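Local coordinates for diadenosine tetraphosphatase, putative (Trypanosoma brucei, PDB 2QJC), which probably hydrolyses phosphate ester or anhydride bonds, perhaps those of diadenosine tetraphosphate, as a manganese-binding metallophosphoesterase, at residues G29-E35 with G65-L70. Numbering follows the deposited sequence.
Sequences GCRAQLE and GVVRLL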
ATOM      1  N   GLY A  29      -0.531   6.827  -9.870  1.00 31.42           N
ATOM      2  CA  GLY A  29      -1.170   7.745 -10.797  1.00 31.63           C
ATOM      3  C   GLY A  29      -2.156   7.196 -11.816  1.00 31.77           C
ATOM      4  O   GLY A  29      -2.514   7.914 -12.750  1.00 32.86           O
ATOM      5  N   CYS A  30      -2.595   5.946 -11.668  1.00 30.87           N
ATOM      6  CA  CYS A  30      -3.561   5.378 -12.616  1.00 31.21           C
ATOM      7  C   CYS A  30      -4.994   5.643 -12.145  1.00 31.59           C
ATOM      8  O   CYS A  30      -5.713   4.721 -11.739  1.00 29.95           O
ATOM      9  CB  CYS A  30      -3.339   3.876 -12.776  1.00 30.34           C
ATOM     10  SG  CYS A  30      -1.760   3.432 -13.549  1.00 33.44           S
ATOM     11  N   ARG A  31      -5.396   6.911 -12.215  1.00 32.14           N
ATOM     12  CA  ARG A  31      -6.726   7.352 -11.784  1.00 34.23           C
ATOM     13  C   ARG A  31      -7.883   6.659 -12.495  1.00 34.55           C
ATOM     14  O   ARG A  31      -8.843   6.220 -11.854  1.00 34.97           O
ATOM     15  CB  ARG A  31      -6.869   8.865 -11.970  1.00 34.44           C
ATOM     16  CG  ARG A  31      -8.010   9.472 -11.151  1.00 35.95           C
ATOM     17  CD  ARG A  31      -8.669  10.638 -11.856  1.00 34.61           C
ATOM     18  NE  ARG A  31      -9.319  10.217 -13.094  1.00 35.63           N
ATOM     19  CZ  ARG A  31      -8.871  10.508 -14.313  1.00 37.89           C
ATOM     20  NH1 ARG A  31      -7.768  11.226 -14.469  1.00 36.29           N
ATOM     21  NH2 ARG A  31      -9.527  10.078 -15.384  1.00 41.51           N
ATOM     22  N   ALA A  32      -7.807   6.571 -13.818  1.00 34.73           N
ATOM     23  CA  ALA A  32      -8.871   5.927 -14.580  1.00 36.58           C
ATOM     24  C   ALA A  32      -9.105   4.523 -14.038  1.00 37.23           C
ATOM     25  O   ALA A  32     -10.249   4.106 -13.830  1.00 35.45           O
ATOM     26  CB  ALA A  32      -8.500   5.866 -16.063  1.00 36.96           C
ATOM     27  N   GLN A  33      -8.006   3.805 -13.807  1.00 37.49           N
ATOM     28  CA  GLN A  33      -8.045   2.444 -13.285  1.00 36.75           C
ATOM     29  C   GLN A  33      -8.666   2.372 -11.888  1.00 35.65           C
ATOM     30  O   GLN A  33      -9.386   1.426 -11.571  1.00 35.53           O
ATOM     31  CB  GLN A  33      -6.629   1.857 -13.247  1.00 39.48           C
ATOM     32  CG  GLN A  33      -6.071   1.426 -14.600  1.00 39.34           C
ATOM     33  CD  GLN A  33      -6.004   2.554 -15.614  1.00 40.51           C
ATOM     34  OE1 GLN A  33      -5.497   3.644 -15.331  1.00 37.93           O
ATOM     35  NE2 GLN A  33      -6.511   2.291 -16.816  1.00 43.11           N
ATOM     36  N   LEU A  34      -8.378   3.363 -11.051  1.00 35.43           N
ATOM     37  CA  LEU A  34      -8.936   3.391  -9.703  1.00 34.58           C
ATOM     38  C   LEU A  34     -10.458   3.568  -9.796  1.00 36.19           C
ATOM     39  O   LEU A  34     -11.214   2.909  -9.080  1.00 33.90           O
ATOM     40  CB  LEU A  34      -8.308   4.530  -8.893  1.00 31.44           C
ATOM     41  CG  LEU A  34      -8.839   4.802  -7.475  1.00 32.09           C
ATOM     42  CD1 LEU A  34      -8.768   3.537  -6.621  1.00 31.48           C
ATOM     43  CD2 LEU A  34      -8.018   5.923  -6.834  1.00 31.08           C
ATOM     44  N   GLU A  35     -10.903   4.456 -10.681  1.00 36.58           N
ATOM     45  CA  GLU A  35     -12.337   4.687 -10.865  1.00 38.19           C
ATOM     46  C   GLU A  35     -13.025   3.393 -11.284  1.00 38.26           C
ATOM     47  O   GLU A  35     -14.102   3.062 -10.788  1.00 38.84           O
ATOM     48  CB  GLU A  35     -12.572   5.745 -11.939  1.00 39.72           C
ATOM     49  CG  GLU A  35     -11.984   7.094 -11.611  1.00 41.51           C
ATOM     50  CD  GLU A  35     -11.981   8.031 -12.800  1.00 43.74           C
ATOM     51  OE1 GLU A  35     -12.184   7.556 -13.942  1.00 42.02           O
ATOM     52  OE2 GLU A  35     -11.758   9.241 -12.584  1.00 45.82           O
ATOM     53  N   GLY A  65      -4.389  13.728  -9.667  1.00 35.61           N
ATOM     54  CA  GLY A  65      -5.802  13.396  -9.637  1.00 36.26           C
ATOM     55  C   GLY A  65      -6.091  12.246  -8.693  1.00 36.76           C
ATOM     56  O   GLY A  65      -7.128  12.217  -8.027  1.00 37.32           O
ATOM     57  N   VAL A  66      -5.165  11.293  -8.637  1.00 35.50           N
ATOM     58  CA  VAL A  66      -5.295  10.133  -7.767  1.00 32.61           C
ATOM     59  C   VAL A  66      -5.399  10.557  -6.312  1.00 31.98           C
ATOM     60  O   VAL A  66      -6.275  10.093  -5.579  1.00 32.66           O
ATOM     61  CB  VAL A  66      -4.072   9.191  -7.905  1.00 32.02           C
ATOM     62  CG1 VAL A  66      -3.933   8.318  -6.654  1.00 28.10           C
ATOM     63  CG2 VAL A  66      -4.227   8.324  -9.137  1.00 29.70           C
ATOM     64  N   VAL A  67      -4.499  11.444  -5.905  1.00 30.64           N
ATOM     65  CA  VAL A  67      -4.450  11.913  -4.533  1.00 31.05           C
ATOM     66  C   VAL A  67      -5.636  12.783  -4.155  1.00 33.18           C
ATOM     67  O   VAL A  67      -6.123  12.715  -3.023  1.00 33.83           O
ATOM     68  CB  VAL A  67      -3.120  12.659  -4.274  1.00 31.40           C
ATOM     69  CG1 VAL A  67      -3.125  13.314  -2.907  1.00 27.44           C
ATOM     70  CG2 VAL A  67      -1.958  11.667  -4.381  1.00 28.35           C
ATOM     71  N   ARG A  68      -6.107  13.592  -5.100  1.00 34.59           N
ATOM     72  CA  ARG A  68      -7.253  14.462  -4.852  1.00 36.67           C
ATOM     73  C   ARG A  68      -8.552  13.666  -4.774  1.00 35.12           C
ATOM     74  O   ARG A  68      -9.465  14.031  -4.042  1.00 36.86           O
ATOM     75  CB  ARG A  68      -7.348  15.531  -5.945  1.00 37.00           C
ATOM     76  CG  ARG A  68      -6.452  16.720  -5.679  1.00 39.11           C
ATOM     77  CD  ARG A  68      -6.258  17.575  -6.915  1.00 41.04           C
ATOM     78  NE  ARG A  68      -5.500  18.783  -6.598  1.00 41.87           N
ATOM     79  CZ  ARG A  68      -4.853  19.515  -7.497  1.00 41.92           C
ATOM     80  NH1 ARG A  68      -4.870  19.163  -8.777  1.00 39.04           N
ATOM     81  NH2 ARG A  68      -4.181  20.594  -7.112  1.00 40.21           N
ATOM     82  N   LEU A  69      -8.631  12.585  -5.538  1.00 34.29           N
ATOM     83  CA  LEU A  69      -9.808  11.733  -5.519  1.00 34.87           C
ATOM     84  C   LEU A  69      -9.905  11.078  -4.142  1.00 35.56           C
ATOM     85  O   LEU A  69     -10.963  11.085  -3.505  1.00 34.39           O
ATOM     86  CB  LEU A  69      -9.703  10.650  -6.599  1.00 33.75           C
ATOM     87  CG  LEU A  69     -10.780   9.557  -6.551  1.00 32.20           C
ATOM     88  CD1 LEU A  69     -12.161  10.196  -6.627  1.00 36.28           C
ATOM     89  CD2 LEU A  69     -10.592   8.595  -7.695  1.00 33.08           C
ATOM     90  N   LEU A  70      -8.794  10.511  -3.685  1.00 37.24           N
ATOM     91  CA  LEU A  70      -8.760   9.858  -2.382  1.00 39.10           C
ATOM     92  C   LEU A  70      -9.106  10.847  -1.272  1.00 39.85           C
ATOM     93  O   LEU A  70      -9.782  10.491  -0.300  1.00 39.56           O
ATOM     94  CB  LEU A  70      -7.380   9.236  -2.137  1.00 39.82           C
ATOM     95  CG  LEU A  70      -7.034   8.115  -3.124  1.00 40.93           C
ATOM     96  CD1 LEU A  70      -5.597   7.663  -2.930  1.00 40.80           C
ATOM     97  CD2 LEU A  70      -8.004   6.953  -2.931  1.00 40.42           C
TER
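Val66 sets one methyl, CG2, against the backbone where helix 31-41 begins, from Gly29 to Arg31. Val66 CG2 lies 3.5 Å from Gly29 CA and 3.6 Å from Arg31 N. With CG1 anti to the backbone N (chi1 158°), CG2 of Val66 is the branch turned to Gly29. One turn further along both helices, Leu34 and Leu69 reach toward each other tip to tip, with their CD2 methyls 3.8 Å apart. Leu70 crosses Leu34 at an angle, and Leu70 CD2 stands 4.0 Å from Leu34 CD2. The two helices each follow a strand of one sheet in the metallophosphoesterase fold, 21-24 and 49-52, which run parallel. The helix segments run 34° apart, with axes 10.0 Å apart at closest. His28, next to Gly29, is a manganese ligand; the side chain of Cys30 is about 10 Å from a bound manganese. The aliphatic part of Arg31 passes Gly65, with Arg31 CG 4.2 Å from Gly65 C. The Arg31 chain then bends, and Arg31 NE makes a salt bridge to Glu35 OE2 (2.7 Å), meeting it from above the carboxylate plane. Arg31 has a second acidic partner, Asp62, through NH1; the other carboxylate oxygen of Asp62 accepts a hydrogen bond from Gly65 N.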